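Local coordinates for ABC transporter ATP-binding protein (Leptospira interrogans serovar Copenhageni, PDB 4HZI) that probably binds and hydrolyses ATP as the ATPase subunit of an orphan ABC transporter involved in manganese utilization and tolerance in Leptospira, at residues T75-I80 with I196-C201; G89-R92 with T97-E100; A102-R107 with G135-I140; L174-K179 with S202-T207. One frame throughout, in Å; residues are numbered along the deposited sequence.

Interaction 1 (T75-I80 with I196-C201); sequences TLVNLI and IMDEPC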
loop_
_atom_site.group_PDB
_atom_site.type_symbol
_atom_site.label_atom_id
_atom_site.label_comp_id
_atom_site.label_asym_id
_atom_site.label_seq_id
_atom_site.Cartn_x
_atom_site.Cartn_y
_atom_site.Cartn_z
ATOM N N THR A 75 -14.076 4.609 9.228
ATOM C CA THR A 75 -15.276 4.974 9.995
ATOM C C THR A 75 -15.904 6.284 9.558
ATOM O O THR A 75 -17.101 6.415 9.375
ATOM C CB THR A 75 -14.965 4.968 11.505
ATOM O OG1 THR A 75 -14.490 3.665 11.863
ATOM C CG2 THR A 75 -16.199 5.292 12.303
ATOM N N LEU A 76 -15.072 7.298 9.335
ATOM C CA LEU A 76 -15.540 8.571 8.906
ATOM C C LEU A 76 -16.238 8.534 7.555
ATOM O O LEU A 76 -17.331 9.151 7.400
ATOM C CB LEU A 76 -14.349 9.593 8.966
ATOM C CG LEU A 76 -14.670 11.071 8.749
ATOM C CD1 LEU A 76 -15.796 11.627 9.619
ATOM C CD2 LEU A 76 -13.393 11.867 9.004
ATOM N N VAL A 77 -15.670 7.774 6.625
ATOM C CA VAL A 77 -16.221 7.618 5.277
ATOM C C VAL A 77 -17.593 6.958 5.411
ATOM O O VAL A 77 -18.568 7.435 4.815
ATOM C CB VAL A 77 -15.300 6.758 4.400
ATOM C CG1 VAL A 77 -15.996 6.350 3.114
ATOM C CG2 VAL A 77 -14.004 7.511 4.083
ATOM N N ASN A 78 -17.652 5.908 6.239
ATOM C CA ASN A 78 -18.926 5.225 6.514
ATOM C C ASN A 78 -20.016 6.130 7.084
ATOM O O ASN A 78 -21.193 6.034 6.704
ATOM C CB ASN A 78 -18.717 4.013 7.423
ATOM C CG ASN A 78 -17.926 2.918 6.758
ATOM O OD1 ASN A 78 -17.809 2.867 5.546
ATOM N ND2 ASN A 78 -17.381 2.033 7.553
ATOM N N LEU A 79 -19.627 7.058 7.944
ATOM C CA LEU A 79 -20.520 8.009 8.520
ATOM C C LEU A 79 -20.949 9.011 7.465
ATOM O O LEU A 79 -22.129 9.304 7.307
ATOM C CB LEU A 79 -19.827 8.647 9.717
ATOM C CG LEU A 79 -20.703 9.440 10.669
ATOM C CD1 LEU A 79 -20.086 9.542 12.047
ATOM C CD2 LEU A 79 -20.973 10.837 10.113
ATOM N N ILE A 80 -19.984 9.529 6.683
ATOM C CA ILE A 80 -20.367 10.436 5.580
ATOM C C ILE A 80 -21.315 9.773 4.540
ATOM O O ILE A 80 -22.205 10.428 4.006
ATOM C CB ILE A 80 -19.094 11.040 4.927
ATOM C CG1 ILE A 80 -18.364 11.923 5.938
ATOM C CG2 ILE A 80 -19.425 11.847 3.678
ATOM C CD1 ILE A 80 -16.959 12.333 5.588
ATOM N N ILE A 196 -16.333 10.725 -3.101
ATOM C CA ILE A 196 -15.354 10.260 -2.130
ATOM C C ILE A 196 -14.422 9.239 -2.757
ATOM O O ILE A 196 -14.873 8.224 -3.273
ATOM C CB ILE A 196 -16.029 9.589 -0.918
ATOM C CG1 ILE A 196 -17.004 10.510 -0.217
ATOM C CG2 ILE A 196 -14.946 9.116 0.036
ATOM C CD1 ILE A 196 -17.798 9.823 0.912
ATOM N N MET A 197 -13.120 9.514 -2.759
ATOM C CA MET A 197 -12.143 8.560 -3.241
ATOM C C MET A 197 -11.356 8.003 -2.045
ATOM O O MET A 197 -10.508 8.662 -1.461
ATOM C CB MET A 197 -11.198 9.189 -4.244
ATOM C CG MET A 197 -11.923 9.504 -5.543
ATOM S SD MET A 197 -10.799 10.249 -6.690
ATOM C CE MET A 197 -11.190 11.946 -6.300
ATOM N N ASP A 198 -11.696 6.781 -1.680
ATOM C CA ASP A 198 -11.208 6.147 -0.474
ATOM C C ASP A 198 -9.997 5.270 -0.797
ATOM O O ASP A 198 -10.169 4.136 -1.262
ATOM C CB ASP A 198 -12.370 5.307 0.106
ATOM C CG ASP A 198 -12.063 4.713 1.474
ATOM O OD1 ASP A 198 -11.019 5.059 2.078
ATOM O OD2 ASP A 198 -12.904 3.894 1.940
ATOM N N GLU A 199 -8.788 5.812 -0.645
ATOM C CA GLU A 199 -7.546 5.065 -0.871
ATOM C C GLU A 199 -7.493 4.543 -2.330
ATOM O O GLU A 199 -7.231 3.359 -2.549
ATOM C CB GLU A 199 -7.497 3.872 0.097
ATOM C CG GLU A 199 -7.368 4.308 1.549
ATOM C CD GLU A 199 -5.934 4.648 1.923
ATOM O OE1 GLU A 199 -5.065 4.685 1.007
ATOM O OE2 GLU A 199 -5.668 4.878 3.124
ATOM N N PRO A 200 -7.833 5.400 -3.312
ATOM C CA PRO A 200 -7.937 4.961 -4.697
ATOM C C PRO A 200 -6.617 4.450 -5.274
ATOM O O PRO A 200 -6.667 3.725 -6.266
ATOM C CB PRO A 200 -8.338 6.233 -5.428
ATOM C CG PRO A 200 -7.696 7.307 -4.633
ATOM C CD PRO A 200 -7.938 6.861 -3.211
ATOM N N CYS A 201 -5.464 4.764 -4.665
ATOM C CA CYS A 201 -4.193 4.229 -5.196
ATOM C C CYS A 201 -3.789 2.874 -4.597
ATOM O O CYS A 201 -2.677 2.391 -4.840
ATOM C CB CYS A 201 -3.067 5.215 -5.046
ATOM S SG CYS A 201 -3.330 6.677 -6.088
#
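I80 and I196 form the closest touch here: the branch methyl CG2 of I80 lies 3.8 Å from the terminal methyl CD1 of I196. The I196 side chain can reach that far because its chain stays stretched at the second torsion (chi2 174°), carrying CD1 out toward the helix. I230 of the neighbouring strand 227-231 packs on both V77 and I196 to thicken this oily patch.

The parts joined are helix 73-80, whose start fits the P-loop (Walker A) pattern, and strand 194-198, which with E199 reads as the Walker B motif of an ABC ATPase. The axes of 75-80 and 196-198 run roughly antiparallel, at 153°, and come within 10.6 Å. Along the strand, I196 and D198 face the helix while M197 turns to the opposite side, onto L216 of helix 206-222.

Packing is looser around V77, on the side where the partly exposed D198 lies. V77 CG1, anti to its own amide nitrogen (chi1 168°), stands 4.3 Å from I196 CG2, the other arm of the shared isoleucine. It is 4.1 Å from D198 OD2, a methyl beside a carboxylate oxygen, with nothing shorter between the two residues. D198 also lies near the residues of the probable P-loop without touching them, and E199 OE2 beyond it is hydrogen-bonded to H232 ND1.

Interaction 2 (G89-R92 with T97-E100); sequences GTIR and TYGE
I91 lies across one face of the Y98 ring. Its CG1 sits 3.8 Å from the ring centroid, 18° off the normal, a CH-pi contact, and its CD1 runs on to within 3.6 Å of Y98 CZ. The first torsion explains this: with CG1 opposite the amide nitrogen (chi1 173°) and the chain stretched beyond it, the long arm is laid along the ring toward its hydroxyl end, while CG2 covers the CG end. The backbones are tied at the same place, Y98 N donating to I91 O over 3.1 Å.

This is the end of a beta hairpin made by strands 90-93 and 96-97, at the edge of the antiparallel sheet found in ABC ATPase domains. R92 and T97 form its antiparallel non-hydrogen-bonded pair, and the chain then tightens into a 3-10 turn at 98-100. On the face of the sheet that carries R92 and T97, the R92 side chain is extended from CG to NE and presents a guanidinium face to T97 CG2, 3.4 Å from R92 NH1.

T97 turns its hydroxyl the other way. E100 OE2 accepts from T97 OG1 at 2.8 Å through its anti lone pair, and from T97 N, which comes from above the carboxylate plane. Water 1 also donates to E100 OE2 and accepts from R92 NH1 in the guanidinium plane, so arginine and glutamate, with NH1 and OE2 4.7 Å apart, are joined through solvent. At the buried end, Y98 OH is hydrogen-bonded to I80 O of helix 73-80.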
loop_
_atom_site.group_PDB
_atom_site.type_symbol
_atom_site.label_atom_id
_atom_site.label_comp_id
_atom_site.label_asym_id
_atom_site.label_seq_id
_atom_site.Cartn_x
_atom_site.Cartn_y
_atom_site.Cartn_z
ATOM N N GLY A 89 -23.126 15.453 17.478
ATOM C CA GLY A 89 -22.675 16.416 16.481
ATOM C C GLY A 89 -23.606 16.444 15.290
ATOM O O GLY A 89 -24.589 15.709 15.237
ATOM N N THR A 90 -23.288 17.293 14.313
ATOM C CA THR A 90 -24.176 17.549 13.219
ATOM C C THR A 90 -23.420 17.429 11.897
ATOM O O THR A 90 -22.299 17.925 11.801
ATOM C CB THR A 90 -24.752 18.972 13.317
ATOM O OG1 THR A 90 -25.445 19.118 14.567
ATOM C CG2 THR A 90 -25.724 19.237 12.193
ATOM N N ILE A 91 -24.042 16.770 10.924
ATOM C CA ILE A 91 -23.457 16.614 9.575
ATOM C C ILE A 91 -24.535 17.019 8.592
ATOM O O ILE A 91 -25.731 16.693 8.774
ATOM C CB ILE A 91 -22.873 15.207 9.369
ATOM C CG1 ILE A 91 -22.436 15.031 7.898
ATOM C CG2 ILE A 91 -23.862 14.126 9.795
ATOM C CD1 ILE A 91 -21.578 13.819 7.675
ATOM N N ARG A 92 -24.140 17.804 7.579
ATOM C CA ARG A 92 -25.085 18.325 6.624
ATOM C C ARG A 92 -24.533 18.181 5.217
ATOM O O ARG A 92 -23.314 18.306 5.000
ATOM C CB ARG A 92 -25.313 19.815 6.850
ATOM C CG ARG A 92 -25.954 20.214 8.152
ATOM C CD ARG A 92 -25.940 21.733 8.290
ATOM N NE ARG A 92 -26.216 22.119 9.664
ATOM C CZ ARG A 92 -27.420 22.372 10.166
ATOM N NH1 ARG A 92 -28.519 22.301 9.407
ATOM N NH2 ARG A 92 -27.526 22.712 11.448
ATOM N N THR A 97 -29.477 18.569 7.311
ATOM C CA THR A 97 -28.875 17.567 8.167
ATOM C C THR A 97 -29.217 16.185 7.631
ATOM O O THR A 97 -30.206 15.993 6.909
ATOM C CB THR A 97 -29.347 17.650 9.641
ATOM O OG1 THR A 97 -30.728 17.290 9.707
ATOM C CG2 THR A 97 -29.142 19.044 10.200
ATOM N N TYR A 98 -28.393 15.228 7.999
ATOM C CA TYR A 98 -28.573 13.867 7.577
ATOM C C TYR A 98 -29.892 13.287 8.109
ATOM O O TYR A 98 -30.517 12.476 7.443
ATOM C CB TYR A 98 -27.386 13.032 7.987
ATOM C CG TYR A 98 -26.237 13.031 7.001
ATOM C CD1 TYR A 98 -25.956 14.146 6.191
ATOM C CD2 TYR A 98 -25.429 11.938 6.887
ATOM C CE1 TYR A 98 -24.905 14.134 5.307
ATOM C CE2 TYR A 98 -24.362 11.923 6.024
ATOM C CZ TYR A 98 -24.123 13.042 5.215
ATOM O OH TYR A 98 -23.082 13.042 4.346
ATOM N N GLY A 99 -30.341 13.794 9.237
ATOM C CA GLY A 99 -31.653 13.429 9.755
ATOM C C GLY A 99 -32.787 13.829 8.818
ATOM O O GLY A 99 -33.870 13.262 8.892
ATOM N N GLU A 100 -32.548 14.776 7.910
ATOM C CA GLU A 100 -33.631 15.260 7.057
ATOM C C GLU A 100 -33.640 14.592 5.719
ATOM O O GLU A 100 -34.556 14.830 4.947
ATOM C CB GLU A 100 -33.552 16.771 6.870
ATOM C CG GLU A 100 -33.483 17.551 8.169
ATOM C CD GLU A 100 -33.054 18.981 7.914
ATOM O OE1 GLU A 100 -33.788 19.704 7.203
ATOM O OE2 GLU A 100 -31.985 19.365 8.400
HETATM O O HOH W 1 -31.407 21.966 9.405
#

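Interaction 3 (A102-R107 with G135-I140); sequences AIQDLR and GLFHTI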
loop_
_atom_site.group_PDB
_atom_site.type_symbol
_atom_site.label_atom_id
_atom_site.label_comp_id
_atom_site.label_asym_id
_atom_site.label_seq_id
_atom_site.Cartn_x
_atom_site.Cartn_y
_atom_site.Cartn_z
ATOM N N ALA A 102 -33.578 11.017 3.527
ATOM C CA ALA A 102 -33.572 9.580 3.375
ATOM C C ALA A 102 -32.189 9.136 2.915
ATOM O O ALA A 102 -31.656 9.635 1.913
ATOM C CB ALA A 102 -34.638 9.134 2.396
ATOM N N ILE A 103 -31.589 8.219 3.660
ATOM C CA ILE A 103 -30.223 7.774 3.365
ATOM C C ILE A 103 -30.091 7.238 1.935
ATOM O O ILE A 103 -29.078 7.483 1.296
ATOM C CB ILE A 103 -29.664 6.795 4.450
ATOM C CG1 ILE A 103 -28.689 7.533 5.376
ATOM C CG2 ILE A 103 -28.874 5.641 3.848
ATOM C CD1 ILE A 103 -29.162 8.889 5.861
ATOM N N GLN A 104 -31.106 6.556 1.409
ATOM C CA GLN A 104 -31.055 6.175 -0.011
ATOM C C GLN A 104 -30.845 7.383 -0.958
ATOM O O GLN A 104 -30.180 7.269 -2.012
ATOM C CB GLN A 104 -32.323 5.401 -0.400
ATOM C CG GLN A 104 -33.070 5.948 -1.598
ATOM C CD GLN A 104 -34.345 5.180 -1.887
ATOM O OE1 GLN A 104 -34.306 4.020 -2.272
ATOM N NE2 GLN A 104 -35.480 5.825 -1.686
ATOM N N ASP A 105 -31.438 8.516 -0.610
ATOM C CA ASP A 105 -31.339 9.720 -1.438
ATOM C C ASP A 105 -29.990 10.369 -1.253
ATOM O O ASP A 105 -29.380 10.852 -2.215
ATOM C CB ASP A 105 -32.463 10.696 -1.123
ATOM C CG ASP A 105 -33.818 10.182 -1.585
ATOM O OD1 ASP A 105 -33.876 9.372 -2.529
ATOM O OD2 ASP A 105 -34.829 10.568 -0.983
ATOM N N LEU A 106 -29.501 10.353 -0.019
ATOM C CA LEU A 106 -28.128 10.791 0.261
ATOM C C LEU A 106 -27.137 10.062 -0.626
ATOM O O LEU A 106 -26.371 10.692 -1.340
ATOM C CB LEU A 106 -27.791 10.521 1.715
ATOM C CG LEU A 106 -26.401 10.920 2.146
ATOM C CD1 LEU A 106 -26.434 12.422 2.398
ATOM C CD2 LEU A 106 -25.982 10.138 3.393
ATOM N N ARG A 107 -27.184 8.738 -0.623
ATOM C CA ARG A 107 -26.249 7.921 -1.400
ATOM C C ARG A 107 -26.284 8.092 -2.917
ATOM O O ARG A 107 -25.263 7.962 -3.580
ATOM C CB ARG A 107 -26.399 6.457 -1.010
ATOM C CG ARG A 107 -26.102 6.250 0.473
ATOM C CD ARG A 107 -25.426 4.929 0.784
ATOM N NE ARG A 107 -26.313 3.996 1.466
ATOM C CZ ARG A 107 -26.200 3.595 2.728
ATOM N NH1 ARG A 107 -25.223 4.025 3.507
ATOM N NH2 ARG A 107 -27.079 2.732 3.215
ATOM N N GLY A 135 -22.969 1.120 -11.496
ATOM C CA GLY A 135 -23.005 2.265 -10.611
ATOM C C GLY A 135 -24.336 2.961 -10.535
ATOM O O GLY A 135 -24.536 3.775 -9.675
ATOM N N LEU A 136 -25.244 2.684 -11.466
ATOM C CA LEU A 136 -26.563 3.342 -11.445
ATOM C C LEU A 136 -27.315 3.062 -10.130
ATOM O O LEU A 136 -27.258 1.957 -9.572
ATOM C CB LEU A 136 -27.399 2.904 -12.629
ATOM C CG LEU A 136 -26.892 3.427 -13.977
ATOM C CD1 LEU A 136 -27.544 2.619 -15.090
ATOM C CD2 LEU A 136 -27.138 4.915 -14.172
ATOM N N PHE A 137 -27.999 4.106 -9.682
ATOM C CA PHE A 137 -28.841 4.154 -8.479
ATOM C C PHE A 137 -30.088 3.298 -8.645
ATOM O O PHE A 137 -30.891 3.514 -9.574
ATOM C CB PHE A 137 -29.263 5.620 -8.222
ATOM C CG PHE A 137 -30.450 5.780 -7.287
ATOM C CD1 PHE A 137 -30.332 5.505 -5.919
ATOM C CD2 PHE A 137 -31.690 6.223 -7.774
ATOM C CE1 PHE A 137 -31.426 5.658 -5.063
ATOM C CE2 PHE A 137 -32.782 6.383 -6.914
ATOM C CZ PHE A 137 -32.645 6.103 -5.563
ATOM N N HIS A 138 -30.239 2.335 -7.736
ATOM C CA HIS A 138 -31.417 1.475 -7.689
ATOM C C HIS A 138 -32.286 1.949 -6.526
ATOM O O HIS A 138 -31.838 1.927 -5.377
ATOM C CB HIS A 138 -31.008 -0.005 -7.516
ATOM C CG HIS A 138 -29.762 -0.385 -8.266
ATOM N ND1 HIS A 138 -29.671 -0.333 -9.643
ATOM C CD2 HIS A 138 -28.551 -0.812 -7.828
ATOM C CE1 HIS A 138 -28.463 -0.712 -10.020
ATOM N NE2 HIS A 138 -27.763 -1.007 -8.938
ATOM N N THR A 139 -33.497 2.425 -6.828
ATOM C CA THR A 139 -34.514 2.663 -5.790
ATOM C C THR A 139 -34.810 1.329 -5.101
ATOM O O THR A 139 -34.908 0.287 -5.766
ATOM C CB THR A 139 -35.802 3.303 -6.367
ATOM O OG1 THR A 139 -35.656 4.731 -6.373
ATOM C CG2 THR A 139 -37.046 2.943 -5.542
ATOM N N ILE A 140 -34.925 1.363 -3.774
ATOM C CA ILE A 140 -35.027 0.129 -2.983
ATOM C C ILE A 140 -36.198 -0.706 -3.501
ATOM O O ILE A 140 -37.331 -0.216 -3.565
ATOM C CB ILE A 140 -35.199 0.420 -1.468
ATOM C CG1 ILE A 140 -33.896 0.974 -0.866
ATOM C CG2 ILE A 140 -35.632 -0.838 -0.717
ATOM C CD1 ILE A 140 -32.828 -0.073 -0.598
#
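Q104 reaches from the first turn of helix 103-108 to F137 and I140 in a contact at the protein surface, where a short helix meets an irregular, mostly extended loop between helices 128-133 and 148-160. The loop probably belongs to the helical subdomain of the ABC ATPase fold, which the glutamine links to helix 103-108. The touch is small and rests largely on the glutamine. Its amide oxygen takes the one hydrogen bond between the segments: I140 N donates to Q104 OE1 over 3.1 Å, with 162° at the hydrogen, and the donor lies nearly along the C=O axis. Q104 OE1 also has the I140 side chain against it, CG1 being 3.4 Å away, so the isoleucine flanks the bond that its own amide makes.

The aliphatic part is used as well. Q104 CG comes in at the edge of the F137 ring, 3.8 Å from F137 CE1, and the amide plane stands almost upright to the ring, at 82°. F137 CE1 is also 3.7 Å from the main-chain O of Q104. Beyond CG the glutamine chain is extended, which carries the amide past the ring to the loop backbone, although its first torsion (chi1 127°) is far from a staggered value. One face of the F137 ring is covered by the loop itself, with T139 N 3.9 Å above the plane.

The helix also has L106 packed on Y98, after the 90-97 hairpin, and R107 NH1 hydrogen-bonded to Y81 O; on the loop's side, F137 rests on N190, between helix 176-188 and strand 194-198.

Interaction 4 (L174-K179 with S202-T207); sequences LSSGEK and SSLDLT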
loop_
_atom_site.group_PDB
_atom_site.type_symbol
_atom_site.label_atom_id
_atom_site.label_comp_id
_atom_site.label_asym_id
_atom_site.label_seq_id
_atom_site.Cartn_x
_atom_site.Cartn_y
_atom_site.Cartn_z
ATOM N N LEU A 174 -8.066 -5.131 -17.826
ATOM C CA LEU A 174 -7.439 -3.822 -17.752
ATOM C C LEU A 174 -6.189 -3.857 -16.862
ATOM O O LEU A 174 -6.115 -4.668 -15.918
ATOM C CB LEU A 174 -8.432 -2.805 -17.185
ATOM C CG LEU A 174 -9.726 -2.571 -17.979
ATOM C CD1 LEU A 174 -10.632 -1.663 -17.163
ATOM C CD2 LEU A 174 -9.456 -1.959 -19.336
ATOM N N SER A 175 -5.249 -2.960 -17.154
ATOM C CA SER A 175 -4.114 -2.687 -16.266
ATOM C C SER A 175 -4.648 -2.170 -14.898
ATOM O O SER A 175 -5.802 -1.723 -14.782
ATOM C CB SER A 175 -3.169 -1.681 -16.917
ATOM O OG SER A 175 -3.631 -0.336 -16.740
ATOM N N SER A 176 -3.832 -2.249 -13.863
ATOM C CA SER A 176 -4.302 -1.972 -12.535
ATOM C C SER A 176 -4.707 -0.497 -12.439
ATOM O O SER A 176 -5.705 -0.213 -11.827
ATOM C CB SER A 176 -3.227 -2.316 -11.491
ATOM O OG SER A 176 -2.082 -1.537 -11.758
ATOM N N GLY A 177 -3.971 0.400 -13.102
ATOM C CA GLY A 177 -4.304 1.863 -13.065
ATOM C C GLY A 177 -5.585 2.185 -13.846
ATOM O O GLY A 177 -6.421 3.001 -13.433
ATOM N N GLU A 178 -5.744 1.495 -14.967
ATOM C CA GLU A 178 -6.962 1.568 -15.777
ATOM C C GLU A 178 -8.206 1.104 -15.054
ATOM O O GLU A 178 -9.250 1.701 -15.252
ATOM C CB GLU A 178 -6.794 0.734 -17.058
ATOM C CG GLU A 178 -5.794 1.342 -17.996
ATOM C CD GLU A 178 -5.462 0.490 -19.219
ATOM O OE1 GLU A 178 -5.675 -0.742 -19.217
ATOM O OE2 GLU A 178 -4.943 1.090 -20.177
ATOM N N LYS A 179 -8.131 0.051 -14.236
ATOM C CA LYS A 179 -9.301 -0.352 -13.451
ATOM C C LYS A 179 -9.785 0.798 -12.586
ATOM O O LYS A 179 -10.991 0.998 -12.447
ATOM C CB LYS A 179 -8.990 -1.544 -12.586
ATOM C CG LYS A 179 -8.853 -2.809 -13.404
ATOM C CD LYS A 179 -8.486 -3.988 -12.536
ATOM C CE LYS A 179 -8.113 -5.162 -13.421
ATOM N NZ LYS A 179 -7.950 -6.345 -12.581
ATOM N N SER A 202 -4.681 2.284 -3.805
ATOM C CA SER A 202 -4.456 0.970 -3.243
ATOM C C SER A 202 -4.143 -0.034 -4.368
ATOM O O SER A 202 -4.793 -0.001 -5.449
ATOM C CB SER A 202 -5.672 0.514 -2.413
ATOM O OG SER A 202 -6.846 0.342 -3.214
ATOM N N SER A 203 -3.111 -0.847 -4.119
ATOM C CA SER A 203 -2.639 -1.872 -5.034
ATOM C C SER A 203 -1.920 -1.318 -6.233
ATOM O O SER A 203 -1.608 -2.093 -7.151
ATOM C CB SER A 203 -3.787 -2.745 -5.567
ATOM O OG SER A 203 -4.595 -3.173 -4.507
ATOM N N LEU A 204 -1.698 0.001 -6.299
ATOM C CA LEU A 204 -1.025 0.551 -7.467
ATOM C C LEU A 204 0.439 0.757 -7.163
ATOM O O LEU A 204 0.799 1.409 -6.188
ATOM C CB LEU A 204 -1.666 1.860 -7.896
ATOM C CG LEU A 204 -3.148 1.790 -8.209
ATOM C CD1 LEU A 204 -3.511 3.104 -8.827
ATOM C CD2 LEU A 204 -3.459 0.654 -9.165
ATOM N N ASP A 205 1.299 0.216 -8.011
ATOM C CA ASP A 205 2.695 0.591 -7.980
ATOM C C ASP A 205 2.874 1.976 -8.593
ATOM O O ASP A 205 1.903 2.611 -9.087
ATOM C CB ASP A 205 3.593 -0.490 -8.624
ATOM C CG ASP A 205 3.413 -0.655 -10.118
ATOM O OD1 ASP A 205 2.948 0.267 -10.846
ATOM O OD2 ASP A 205 3.775 -1.763 -10.588
ATOM N N LEU A 206 4.101 2.432 -8.611
ATOM C CA LEU A 206 4.399 3.811 -9.007
ATOM C C LEU A 206 3.883 4.159 -10.439
ATOM O O LEU A 206 3.370 5.248 -10.681
ATOM C CB LEU A 206 5.901 3.960 -8.891
ATOM C CG LEU A 206 6.788 5.128 -9.211
ATOM C CD1 LEU A 206 8.180 4.728 -8.739
ATOM C CD2 LEU A 206 6.815 5.426 -10.689
ATOM N N THR A 207 4.014 3.220 -11.353
ATOM C CA THR A 207 3.676 3.404 -12.763
ATOM C C THR A 207 2.152 3.454 -12.906
ATOM O O THR A 207 1.591 4.314 -13.602
ATOM C CB THR A 207 4.264 2.247 -13.607
ATOM O OG1 THR A 207 5.697 2.147 -13.402
ATOM C CG2 THR A 207 4.010 2.455 -15.088
HETATM O O HOH W 2 0.179 -1.925 -9.839
#
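The signature sequence of an ABC ATPase, LSSGE at 174-178, meets the D-loop here through S176 and L204. L204 sends one methyl, CD2, against the first turn of helix 176-188, where it lies 3.6 Å from S176 O and 3.7 Å from S176 OG. The same methyl is 4.0 Å from G177 N, so it rests on peptide backbone as much as on side chain. With chi2 at -170° the CD1 branch of L204 takes the stretched position, and CD2, the branch folded back beside CA, is the one set against the serine.

Polar atoms beside this apolar touch are joined by water 2. It is 3.0 Å from S176 OG, donates to S203 O and accepts from D205 N, which links the serine hydroxyl to the turn of the D-loop on both sides of L204.

Each segment leads into a helix, and each helix start is capped. S175 and E178 form a capping box: S175 N donates to E178 OE1 at 3.1 Å, and the return bond from E178 N to S175 OG is weak. D205 caps helix 206-222, its OD1 accepting from A208 N and, weakly, from T207 N.

In ABC ATPase dimers, the D-loop runs along the subunit interface, and the same is true of this assembly. D205 OD2 makes a salt bridge with R68 NE of the second subunit and accepts from N69 N of that subunit, both within its Walker A sequence, while T207 OG1 is hydrogen-bonded to Y271 O of the second subunit.

Interactions 1, 2 and 3 meet around the end of helix 73-80. Y98 joins interaction 2 to interaction 1, where L79 CD2 also lies 3.9 Å from I91 CD1, and its ring packs on interaction 3, with Y98 CE2 3.6 Å from L106 CD2. Along the chain, interactions 2 and 3 are both nested in the loop that interaction 1 closes. Interaction 4 adjoins interaction 1 in sequence, the Walker B sequence leading, after P200 and C201, into the D-loop, their centres about 19 Å apart. It lies across the chain's centre from interaction 2, about 36 Å between centres, and faces the probable nucleotide site of the second subunit.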